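Local coordinates for protein HIAXHD3 (Humicola insolens, PDB 3ZXK) that probably hydrolyses arabinofuranose side chains of arabinoxylan as a family 43 glycoside hydrolase, an exo-acting enzyme used as a scaffold for introducing endo-xylanase activity, at residues 158-163 with 190-195; 206-211 with 247-252; 82-87 with 140-145; 180-185 with 226-231. One frame throughout, in Å; residues are numbered along the deposited sequence.

Contact 1: 158-163 with 190-195. With XYP (beta-D-xylopyranose), chain C; XYP (beta-D-xylopyranose), chain B.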
# COMPACT_ATOMS: atom_id res chain seq x y z
N TYR A 158 5.19 -8.30 -19.25
CA TYR A 158 5.47 -6.94 -18.82
C TYR A 158 5.36 -5.98 -19.96
O TYR A 158 5.26 -6.40 -21.11
CB TYR A 158 6.88 -6.85 -18.20
CG TYR A 158 7.99 -7.09 -19.21
CD1 TYR A 158 8.38 -8.38 -19.55
CD2 TYR A 158 8.65 -6.01 -19.80
CE1 TYR A 158 9.41 -8.60 -20.47
CE2 TYR A 158 9.68 -6.21 -20.71
CZ TYR A 158 10.07 -7.52 -21.04
OH TYR A 158 11.08 -7.72 -21.95
N GLY A 159 5.34 -4.69 -19.65
CA GLY A 159 5.50 -3.69 -20.72
C GLY A 159 4.43 -2.63 -20.69
O GLY A 159 3.41 -2.75 -20.01
N ASN A 160 4.69 -1.57 -21.46
CA ASN A 160 3.78 -0.47 -21.71
C ASN A 160 4.48 0.31 -22.84
O ASN A 160 5.64 0.72 -22.68
CB ASN A 160 3.57 0.39 -20.45
CG ASN A 160 2.88 1.72 -20.74
OD1 ASN A 160 3.01 2.29 -21.84
ND2 ASN A 160 2.18 2.25 -19.75
N PRO A 161 3.79 0.54 -23.97
CA PRO A 161 2.39 0.36 -24.26
C PRO A 161 2.01 -1.00 -24.84
O PRO A 161 0.81 -1.27 -25.07
CB PRO A 161 2.13 1.45 -25.31
CG PRO A 161 3.41 1.50 -26.08
CD PRO A 161 4.48 1.30 -25.03
N THR A 162 3.02 -1.84 -25.08
CA THR A 162 2.83 -3.17 -25.65
C THR A 162 3.41 -4.19 -24.72
O THR A 162 4.25 -3.87 -23.85
CB THR A 162 3.48 -3.29 -27.04
OG1 THR A 162 4.86 -2.92 -26.94
CG2 THR A 162 2.81 -2.34 -28.00
N ILE A 163 2.94 -5.43 -24.86
CA ILE A 163 3.29 -6.48 -23.89
C ILE A 163 4.35 -7.41 -24.45
O ILE A 163 4.28 -7.78 -25.62
CB ILE A 163 2.05 -7.28 -23.42
CG1 ILE A 163 0.98 -6.31 -22.90
CG2 ILE A 163 2.43 -8.27 -22.31
CD1 ILE A 163 1.41 -5.42 -21.73
N THR A 190 -2.75 2.45 -25.32
CA THR A 190 -1.79 1.97 -24.34
C THR A 190 -2.38 0.89 -23.43
O THR A 190 -3.45 1.08 -22.86
CB THR A 190 -1.33 3.14 -23.47
OG1 THR A 190 -0.67 4.09 -24.31
CG2 THR A 190 -0.38 2.68 -22.35
N VAL A 191 -1.70 -0.25 -23.33
CA VAL A 191 -2.00 -1.16 -22.24
C VAL A 191 -0.80 -1.36 -21.31
O VAL A 191 0.35 -1.08 -21.68
CB VAL A 191 -2.56 -2.51 -22.74
CG1 VAL A 191 -3.82 -2.28 -23.59
CG2 VAL A 191 -1.53 -3.31 -23.54
N GLU A 192 -1.08 -1.77 -20.07
CA GLU A 192 -0.05 -2.02 -19.04
C GLU A 192 -0.67 -2.92 -17.96
O GLU A 192 -1.72 -3.52 -18.16
CB GLU A 192 0.52 -0.70 -18.45
CG GLU A 192 -0.46 0.14 -17.63
CD GLU A 192 0.20 1.33 -16.91
OE1 GLU A 192 1.40 1.65 -17.15
OE2 GLU A 192 -0.47 1.99 -16.09
N GLY A 193 -0.02 -3.04 -16.82
CA GLY A 193 -0.62 -3.77 -15.69
C GLY A 193 -0.73 -5.28 -15.82
O GLY A 193 -1.58 -5.89 -15.15
N ALA A 194 0.13 -5.91 -16.64
CA ALA A 194 0.09 -7.36 -16.87
C ALA A 194 0.01 -8.24 -15.61
O ALA A 194 0.75 -8.06 -14.65
CB ALA A 194 1.26 -7.79 -17.77
N ARG A 195 -0.92 -9.19 -15.67
CA ARG A 195 -0.94 -10.34 -14.76
C ARG A 195 -1.02 -11.56 -15.67
O ARG A 195 -1.73 -11.51 -16.70
CB ARG A 195 -2.11 -10.27 -13.77
CG ARG A 195 -1.76 -9.65 -12.41
CD ARG A 195 -1.70 -8.15 -12.50
NE ARG A 195 -1.25 -7.61 -11.22
CZ ARG A 195 0.02 -7.53 -10.83
NH1 ARG A 195 0.99 -7.98 -11.63
NH2 ARG A 195 0.33 -6.97 -9.67
C1 XYP C . -1.70 7.07 -15.51
C2 XYP C . -1.27 5.65 -15.13
C3 XYP C . 0.22 5.57 -14.82
C4 XYP C . 1.03 6.03 -16.03
C5 XYP C . 0.21 6.94 -16.95
O2 XYP C . -1.97 5.20 -13.96
O3 XYP C . 0.57 4.22 -14.48
O4 XYP C . 2.36 6.24 -15.55
O5 XYP C . -0.63 7.78 -16.16
C1 XYP B . 3.28 6.09 -16.65
C2 XYP B . 4.58 6.81 -16.29
C3 XYP B . 5.65 6.51 -17.34
C4 XYP B . 5.83 4.99 -17.48
C5 XYP B . 4.49 4.39 -17.90
O2 XYP B . 4.35 8.21 -16.18
O3 XYP B . 6.89 7.11 -16.94
O4 XYP B . 6.87 4.63 -18.40
O5 XYP B . 3.52 4.69 -16.89
O HOH W 1 2.35 -4.81 -18.31

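Contact 2: 206-211 with 247-252. With AHR (alpha-L-arabinofuranose), chain D.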
# COMPACT_ATOMS: atom_id res chain seq x y z
N LEU A 206 -3.94 -10.62 -18.27
CA LEU A 206 -4.83 -9.49 -18.04
C LEU A 206 -4.04 -8.21 -18.14
O LEU A 206 -2.96 -8.10 -17.56
CB LEU A 206 -5.45 -9.58 -16.65
CG LEU A 206 -6.92 -9.98 -16.62
CD1 LEU A 206 -7.09 -11.42 -17.10
CD2 LEU A 206 -7.48 -9.77 -15.20
N VAL A 207 -4.59 -7.24 -18.87
CA VAL A 207 -3.97 -5.91 -18.99
C VAL A 207 -5.01 -4.82 -18.78
O VAL A 207 -6.20 -5.06 -18.99
CB VAL A 207 -3.24 -5.70 -20.36
CG1 VAL A 207 -2.14 -6.73 -20.58
CG2 VAL A 207 -4.23 -5.77 -21.54
N THR A 208 -4.55 -3.65 -18.37
CA THR A 208 -5.41 -2.48 -18.23
C THR A 208 -5.12 -1.47 -19.32
O THR A 208 -3.95 -1.29 -19.71
CB THR A 208 -5.29 -1.81 -16.83
OG1 THR A 208 -6.25 -0.75 -16.69
CG2 THR A 208 -3.90 -1.22 -16.59
N ARG A 209 -6.18 -0.79 -19.76
CA ARG A 209 -6.04 0.46 -20.50
C ARG A 209 -6.23 1.59 -19.47
O ARG A 209 -7.35 1.81 -18.97
CB ARG A 209 -7.07 0.55 -21.62
CG ARG A 209 -6.92 1.86 -22.38
CD ARG A 209 -8.05 2.09 -23.36
NE ARG A 209 -9.33 2.33 -22.70
CZ ARG A 209 -10.48 2.47 -23.35
NH1 ARG A 209 -10.49 2.41 -24.68
NH2 ARG A 209 -11.61 2.67 -22.69
N PRO A 210 -5.14 2.28 -19.09
CA PRO A 210 -5.29 3.26 -18.02
C PRO A 210 -6.28 4.36 -18.40
O PRO A 210 -6.19 4.87 -19.51
CB PRO A 210 -3.90 3.89 -17.92
CG PRO A 210 -2.97 2.91 -18.50
CD PRO A 210 -3.74 2.12 -19.52
N ALA A 211 -7.23 4.71 -17.52
CA ALA A 211 -7.46 4.07 -16.22
C ALA A 211 -8.88 3.53 -16.15
O ALA A 211 -9.51 3.58 -15.09
CB ALA A 211 -7.26 5.07 -15.09
N ALA A 247 -13.34 0.79 -11.93
CA ALA A 247 -12.74 -0.51 -11.61
C ALA A 247 -11.84 -0.95 -12.75
O ALA A 247 -12.29 -1.02 -13.90
CB ALA A 247 -13.84 -1.54 -11.35
N HIS A 248 -10.56 -1.20 -12.43
CA HIS A 248 -9.62 -1.65 -13.46
C HIS A 248 -8.40 -2.25 -12.85
O HIS A 248 -8.22 -2.19 -11.62
CB HIS A 248 -9.26 -0.47 -14.39
CG HIS A 248 -8.42 0.60 -13.73
ND1 HIS A 248 -8.88 1.41 -12.74
CD2 HIS A 248 -7.11 0.98 -13.96
CE1 HIS A 248 -7.89 2.25 -12.36
NE2 HIS A 248 -6.82 2.00 -13.12
N GLN A 249 -7.54 -2.82 -13.71
CA GLN A 249 -6.28 -3.43 -13.30
C GLN A 249 -6.58 -4.61 -12.33
O GLN A 249 -7.64 -5.26 -12.44
CB GLN A 249 -5.29 -2.38 -12.78
CG GLN A 249 -3.85 -2.72 -13.13
CD GLN A 249 -2.89 -1.56 -12.90
OE1 GLN A 249 -3.29 -0.38 -12.96
NE2 GLN A 249 -1.61 -1.90 -12.61
N GLY A 250 -5.68 -4.94 -11.41
CA GLY A 250 -5.98 -6.08 -10.53
C GLY A 250 -5.75 -7.42 -11.23
O GLY A 250 -4.98 -7.51 -12.20
N GLY A 251 -6.42 -8.46 -10.77
CA GLY A 251 -6.20 -9.79 -11.33
C GLY A 251 -7.34 -10.72 -11.01
O GLY A 251 -8.31 -10.34 -10.34
N ILE A 252 -7.20 -11.95 -11.48
CA ILE A 252 -8.25 -12.93 -11.29
C ILE A 252 -7.72 -14.10 -10.48
O ILE A 252 -6.52 -14.38 -10.48
CB ILE A 252 -8.87 -13.41 -12.62
CG1 ILE A 252 -7.82 -14.05 -13.54
CG2 ILE A 252 -9.57 -12.22 -13.31
CD1 ILE A 252 -8.43 -14.81 -14.72
O5 AHR D . -6.53 7.36 -12.53
C5 AHR D . -5.38 7.34 -11.66
C4 AHR D . -4.37 6.26 -12.06
O4 AHR D . -3.91 6.46 -13.39
C3 AHR D . -4.88 4.82 -12.11
O3 AHR D . -4.92 4.20 -10.83
C2 AHR D . -3.89 4.10 -12.99
O2 AHR D . -4.53 3.08 -13.78
C1 AHR D . -3.40 5.21 -13.89

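Contact 3: 82-87 with 140-145. With XYP (beta-D-xylopyranose), chain B.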
# COMPACT_ATOMS: atom_id res chain seq x y z
N GLY A 82 10.43 4.05 -6.45
CA GLY A 82 10.30 2.80 -5.73
C GLY A 82 9.35 1.80 -6.38
O GLY A 82 9.37 1.63 -7.59
N ILE A 83 8.55 1.14 -5.56
CA ILE A 83 7.77 0.00 -6.01
C ILE A 83 6.48 0.43 -6.67
O ILE A 83 5.57 0.96 -6.03
CB ILE A 83 7.48 -0.96 -4.84
CG1 ILE A 83 8.81 -1.51 -4.30
CG2 ILE A 83 6.50 -2.07 -5.27
CD1 ILE A 83 8.66 -2.35 -3.02
N TRP A 84 6.46 0.25 -7.99
CA TRP A 84 5.26 0.42 -8.81
C TRP A 84 4.60 -0.95 -8.96
O TRP A 84 4.80 -1.84 -8.11
CB TRP A 84 5.62 1.08 -10.12
CG TRP A 84 5.89 2.55 -10.01
CD1 TRP A 84 6.54 3.23 -8.98
CD2 TRP A 84 5.52 3.58 -10.98
NE1 TRP A 84 6.64 4.58 -9.26
CE2 TRP A 84 6.01 4.86 -10.44
CE3 TRP A 84 4.83 3.57 -12.19
CZ2 TRP A 84 5.82 6.06 -11.10
CZ3 TRP A 84 4.64 4.78 -12.86
CH2 TRP A 84 5.13 6.00 -12.33
N ALA A 85 3.79 -1.16 -9.99
CA ALA A 85 3.13 -2.46 -10.13
C ALA A 85 4.16 -3.57 -10.25
O ALA A 85 5.05 -3.51 -11.12
CB ALA A 85 2.18 -2.48 -11.31
N SER A 86 4.03 -4.55 -9.36
CA SER A 86 4.98 -5.66 -9.25
C SER A 86 4.24 -7.00 -9.19
O SER A 86 3.08 -7.08 -9.59
CB SER A 86 5.88 -5.40 -8.05
OG SER A 86 6.46 -4.11 -8.17
N THR A 87 4.90 -8.07 -8.78
CA THR A 87 4.25 -9.37 -8.89
C THR A 87 4.78 -10.34 -7.84
O THR A 87 5.93 -10.24 -7.44
CB THR A 87 4.39 -9.93 -10.33
OG1 THR A 87 3.60 -11.11 -10.45
CG2 THR A 87 5.84 -10.27 -10.67
N CYS A 140 14.16 -4.07 -17.49
CA CYS A 140 13.08 -3.53 -16.68
C CYS A 140 11.78 -4.21 -17.07
O CYS A 140 11.28 -4.03 -18.19
CB CYS A 140 12.93 -2.02 -16.77
SG CYS A 140 11.52 -1.49 -15.74
N TYR A 141 11.25 -5.00 -16.14
CA TYR A 141 9.97 -5.62 -16.35
C TYR A 141 8.92 -4.68 -15.78
O TYR A 141 8.34 -4.96 -14.73
CB TYR A 141 9.92 -6.97 -15.67
CG TYR A 141 10.90 -8.00 -16.21
CD1 TYR A 141 11.38 -7.94 -17.54
CD2 TYR A 141 11.31 -9.05 -15.40
CE1 TYR A 141 12.24 -8.92 -18.02
CE2 TYR A 141 12.18 -10.02 -15.88
CZ TYR A 141 12.65 -9.94 -17.18
OH TYR A 141 13.52 -10.92 -17.61
N TYR A 142 8.66 -3.59 -16.50
CA TYR A 142 7.67 -2.58 -16.07
C TYR A 142 6.29 -3.23 -16.00
O TYR A 142 5.87 -3.90 -16.95
CB TYR A 142 7.63 -1.42 -17.06
CG TYR A 142 6.56 -0.41 -16.70
CD1 TYR A 142 6.78 0.54 -15.71
CD2 TYR A 142 5.31 -0.44 -17.30
CE1 TYR A 142 5.78 1.44 -15.33
CE2 TYR A 142 4.31 0.47 -16.95
CZ TYR A 142 4.55 1.39 -15.96
OH TYR A 142 3.57 2.29 -15.62
N ASP A 143 5.59 -3.07 -14.88
CA ASP A 143 4.28 -3.69 -14.69
C ASP A 143 4.33 -5.22 -14.94
O ASP A 143 3.65 -5.79 -15.82
CB ASP A 143 3.22 -2.97 -15.54
CG ASP A 143 2.71 -1.69 -14.89
OD1 ASP A 143 3.40 -1.11 -14.04
OD2 ASP A 143 1.61 -1.27 -15.24
N ALA A 144 5.14 -5.87 -14.12
CA ALA A 144 5.46 -7.28 -14.27
C ALA A 144 4.28 -8.14 -13.81
O ALA A 144 3.60 -7.80 -12.82
CB ALA A 144 6.69 -7.60 -13.43
N GLY A 145 4.09 -9.26 -14.51
CA GLY A 145 3.16 -10.31 -14.10
C GLY A 145 3.80 -11.68 -14.24
O GLY A 145 3.98 -12.19 -15.38
C1 XYP B . 3.28 6.09 -16.65
C2 XYP B . 4.58 6.81 -16.29
C3 XYP B . 5.65 6.51 -17.34
C4 XYP B . 5.83 4.99 -17.48
C5 XYP B . 4.49 4.39 -17.90
O2 XYP B . 4.35 8.21 -16.18
O3 XYP B . 6.89 7.11 -16.94
O4 XYP B . 6.87 4.63 -18.40
O5 XYP B . 3.52 4.69 -16.89
O HOH W 2 7.59 -4.39 -11.95
O HOH W 3 5.90 -1.30 -12.65
O HOH W 4 2.86 0.70 -12.34

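Contact 4: 180-185 with 226-231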
# COMPACT_ATOMS: atom_id res chain seq x y z
N GLN A 180 9.25 -10.21 -27.75
CA GLN A 180 8.74 -8.85 -27.73
C GLN A 180 7.42 -8.76 -28.49
O GLN A 180 7.19 -9.49 -29.47
CB GLN A 180 9.76 -7.89 -28.33
CG GLN A 180 11.13 -8.05 -27.70
CD GLN A 180 11.89 -6.75 -27.58
OE1 GLN A 180 11.80 -5.88 -28.44
NE2 GLN A 180 12.65 -6.62 -26.49
N ARG A 181 6.56 -7.86 -28.01
CA ARG A 181 5.33 -7.50 -28.70
C ARG A 181 4.42 -8.72 -28.90
O ARG A 181 3.96 -8.97 -30.02
CB ARG A 181 5.68 -6.80 -30.04
CG ARG A 181 4.67 -5.78 -30.51
CD ARG A 181 5.14 -5.11 -31.81
NE ARG A 181 4.06 -4.35 -32.43
CZ ARG A 181 3.75 -3.08 -32.13
NH1 ARG A 181 4.44 -2.43 -31.20
NH2 ARG A 181 2.75 -2.48 -32.76
N VAL A 182 4.18 -9.48 -27.83
CA VAL A 182 3.20 -10.58 -27.88
C VAL A 182 1.78 -10.06 -28.02
O VAL A 182 0.87 -10.80 -28.42
CB VAL A 182 3.31 -11.51 -26.63
CG1 VAL A 182 4.75 -11.94 -26.44
CG2 VAL A 182 2.77 -10.85 -25.33
N TYR A 183 1.57 -8.79 -27.63
CA TYR A 183 0.31 -8.09 -27.81
C TYR A 183 0.58 -6.60 -28.03
O TYR A 183 1.32 -5.98 -27.26
CB TYR A 183 -0.63 -8.24 -26.58
CG TYR A 183 -1.94 -7.51 -26.82
CD1 TYR A 183 -2.87 -8.00 -27.75
CD2 TYR A 183 -2.22 -6.29 -26.19
CE1 TYR A 183 -4.04 -7.32 -28.01
CE2 TYR A 183 -3.39 -5.61 -26.44
CZ TYR A 183 -4.29 -6.11 -27.36
OH TYR A 183 -5.45 -5.41 -27.59
N ALA A 184 -0.04 -6.04 -29.06
CA ALA A 184 -0.13 -4.59 -29.25
C ALA A 184 -1.60 -4.28 -29.56
O ALA A 184 -2.24 -4.98 -30.35
CB ALA A 184 0.77 -4.13 -30.39
N HIS A 185 -2.13 -3.23 -28.94
CA HIS A 185 -3.52 -2.87 -29.18
C HIS A 185 -3.62 -2.40 -30.61
O HIS A 185 -2.82 -1.57 -31.05
CB HIS A 185 -3.99 -1.79 -28.24
CG HIS A 185 -5.46 -1.55 -28.29
ND1 HIS A 185 -6.04 -0.84 -29.27
CD2 HIS A 185 -6.49 -2.02 -27.47
CE1 HIS A 185 -7.38 -0.84 -29.08
NE2 HIS A 185 -7.65 -1.56 -27.99
N GLY A 226 2.69 -16.62 -27.05
CA GLY A 226 1.60 -16.11 -27.87
C GLY A 226 1.84 -16.32 -29.36
O GLY A 226 2.36 -17.36 -29.76
N PRO A 227 1.47 -15.34 -30.21
CA PRO A 227 0.85 -14.04 -29.91
C PRO A 227 -0.50 -14.16 -29.21
O PRO A 227 -1.08 -15.26 -29.15
CB PRO A 227 0.68 -13.39 -31.29
CG PRO A 227 0.80 -14.50 -32.27
CD PRO A 227 1.68 -15.53 -31.66
N TYR A 228 -0.98 -13.04 -28.69
CA TYR A 228 -2.22 -13.03 -27.94
C TYR A 228 -3.28 -12.24 -28.65
O TYR A 228 -2.99 -11.23 -29.29
CB TYR A 228 -1.99 -12.40 -26.58
CG TYR A 228 -1.22 -13.29 -25.62
CD1 TYR A 228 0.17 -13.44 -25.72
CD2 TYR A 228 -1.88 -13.96 -24.61
CE1 TYR A 228 0.87 -14.25 -24.82
CE2 TYR A 228 -1.20 -14.78 -23.71
CZ TYR A 228 0.17 -14.94 -23.82
OH TYR A 228 0.85 -15.74 -22.92
N GLU A 229 -4.53 -12.68 -28.49
CA GLU A 229 -5.70 -11.92 -28.93
C GLU A 229 -6.49 -11.44 -27.71
O GLU A 229 -6.36 -12.03 -26.63
CB GLU A 229 -6.59 -12.76 -29.84
CG GLU A 229 -7.26 -13.93 -29.15
CD GLU A 229 -8.14 -14.71 -30.09
OE1 GLU A 229 -8.60 -14.13 -31.09
OE2 GLU A 229 -8.35 -15.92 -29.84
N ALA A 230 -7.30 -10.39 -27.87
CA ALA A 230 -7.96 -9.74 -26.73
C ALA A 230 -9.49 -9.79 -26.79
O ALA A 230 -10.07 -9.85 -27.88
CB ALA A 230 -7.52 -8.28 -26.62
N ARG A 231 -10.11 -9.76 -25.61
CA ARG A 231 -11.51 -9.40 -25.43
C ARG A 231 -11.58 -8.41 -24.28
O ARG A 231 -10.72 -8.39 -23.43
CB ARG A 231 -12.36 -10.61 -25.05
CG ARG A 231 -12.59 -11.61 -26.16
CD ARG A 231 -13.74 -12.54 -25.83
NE ARG A 231 -13.91 -13.51 -26.91
CZ ARG A 231 -14.85 -14.45 -26.93
NH1 ARG A 231 -15.72 -14.54 -25.94
NH2 ARG A 231 -14.92 -15.30 -27.96

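Contact 1: 158-163 with 190-195
N160 turns its amide carbon CG anti to the backbone N (chi1 167°), while E192 sends CG between its own backbone N and carbonyl carbon (chi1 66°) and then runs extended, which lays the two side chains alongside each other, pointing the same way. N160 ND2 donates to E192 OE1 at 2.8 Å. The acceptor lies in the plane of the amide, but the amide meets OE1 from above the carboxylate, the two flat groups being turned 79° apart. OE1 is hydrogen-bonded again by Y142 OH, and OE2 accepts from O3 of the chain C xylose at 2.9 Å, so partners at both oxygens restrict rotation of the carboxylate. The methyl T190 CG2 rests 3.5 Å from N160 OD1. Behind these side chains the backbones are bonded to each other. Just after the cis peptide that precedes P161, P161 O accepts from V191 N at 3.2 Å, and a water joins G159 O to A194 N, donating to the first and accepting from the second. I163 CG1 packs crosswise on V191 CG2 at 4.0 Å.

The 158-163 turn links strands 154-158 and 163-168 of one sheet, whereas E192 opens strand 192-199 of the next. V207 of strand 202-209 touches both I163 and V191, and Y183 of strand 175-183 packs on V191, closing the seam between the sheets.

Contact 2: 206-211 with 247-252
H248 leads the second segment into the contact with A211 and T208 around its imidazole. With CG held between the backbone N and the carbonyl carbon (chi1 69°), the ring comes to lie beneath A211 O, which stands 3.2 Å above its plane and over its centre. This is a carbonyl resting on a ring face: the angle to ND1 is too poor for a hydrogen bond, and ND1 pairs instead with F246 O. T208 OG1 approaches in the ring plane, 3.3 Å from H248 CD2, while its own hydrogen bond goes to A213 O. Elsewhere on the rim, H248 NE2 shares a hydrogen bond of 2.6 Å with O2 of the arabinofuranose, a sugar also bound by D267 and R273. A211 supplies a second surface for it, CB lying 3.5 Å from the sugar's O5.

At Q249 the chain turns a corner, and the extended side chain crosses T208, with CG 3.8 Å from the methyl CG2. Its OE1 is 3.8 Å from the arabinose O2, near but not bonded. Beyond the corner the chemistry becomes apolar. G251 offers only its CA to L206 CD2, and I252 CG2 meets that same methyl at 3.7 Å.

The packing joins two sheets rather than two strands of one. Strand 202-209 lies between strands 192-199 and 213-219; its L206 faces strand 250-254 and T208 the corner just before it, while V207 and R209 point away. Strand 250-254 is an outermost strand of the following sheet, with strand 260-267 as its antiparallel neighbour.

Contact 3: 82-87 with 140-145
W84 and Y142 meet rim to rim beside the chain B xylose, with W84 CE3 3.9 Å from Y142 CE1 and near the plane of the phenol. The tryptophan also turns its edge to the sugar, CZ3 lying 4.0 Å from C2 of the xylose. Y142 OH comes within 2.7 Å of the xylose O5, and its hydrogen bond to E192 OE1 ties the phenol to the neighbouring pocket wall. A phenylalanine here would keep the ring, but would probably leave E192 without this mate and the sugar's O5 without its polar neighbour.

In the next shell D143 OD1 stands 3.3 Å above one face of the Y142 ring, toward its rim, and also touches A85 CB. Water carries the polar traffic between the segments: one molecule gives a hydrogen to D143 OD1 and accepts from A85 N, another links A85 O to D143 N, and a third joins A85 O to Y141 O. Further out, W84 NE1 is anchored to V80 O, and S86 OG donates to W84 O at 2.8 Å. T87 CG2 packs on A144 CB at 3.9 Å, while its OG1 bonds E21 and L146 N.

C140, disulfide-linked to C102, and the inverse gamma turn centred on Y141 lead into this corner. The two loops, running into strands 87-91 and 145-148, contribute W84 and Y142 to the glycan pocket of what is, as in family 43, a five-bladed beta-propeller.

Contact 4: 180-185 with 226-231
V182 and Y228 are joined first by hydrogen bonding: Y228 N donates to V182 O at 2.9 Å, nearly along the C=O axis and with an angle of 156° at the hydrogen. V182 O also lies in the plane of the Y228 ring, at its edge, and P227 CA comes within 3.6 Å of the same oxygen. One carbonyl thus holds the start of strand 228-232 where it emerges from the cis peptide before P227.

Apolar packing follows the same line. The V182 and Y228 side chains run side by side, CG2 of the valine 3.7 Å from CD1 of the tyrosine, whose hydroxyl is anchored to P224 O. Two residues on, the methyl of A230 sits obliquely against the Y183 ring, with CB 3.9 Å from CE1. L217 of strand 213-219 packs on Y183, Y228 and A230 alike.

A third kind is the approach of an aromatic edge to a carbonyl. The Y183 ring, swung out with CG anti to the backbone N (chi1 -179°), has Y228 O in its plane, 3.6 Å from CD1. Replaced by an alanine, Y183 would be likely to leave a gap beside A230 and L217 and to strip Y228 O of this ring edge.

V182 and Y183 stand together opposite I163, a classic beta bulge near the end of strand 175-183. This outermost strand abuts strand 228-232 of the next sheet, so the contact is structural packing between adjacent blades of the propeller, away from the glycan pocket.

How the contacts relate
Contacts 1, 2 and 3 gather round the glycan, whereas contact 4 lies about 30 Å from the chain centre. All four are largely buried, contact 4 included; P161 in contact 1 and P227 in contact 4 are the exposed members. The first three mix polar groups with sugar: direct side-chain bonding in contact 1, ring and carbonyl packing in contact 2, water bridges in contact 3. Contact 4 relies on apolar packing and one backbone bond. Contacts 1 and 2 share the sheet of strands 192-199 and 202-209. R195 NH2 reaches S86 O of contact 3, while I163 N bonds Y183 O of contact 4. Contact 1 therefore touches all the others, linking the pocket to the outer blade edge.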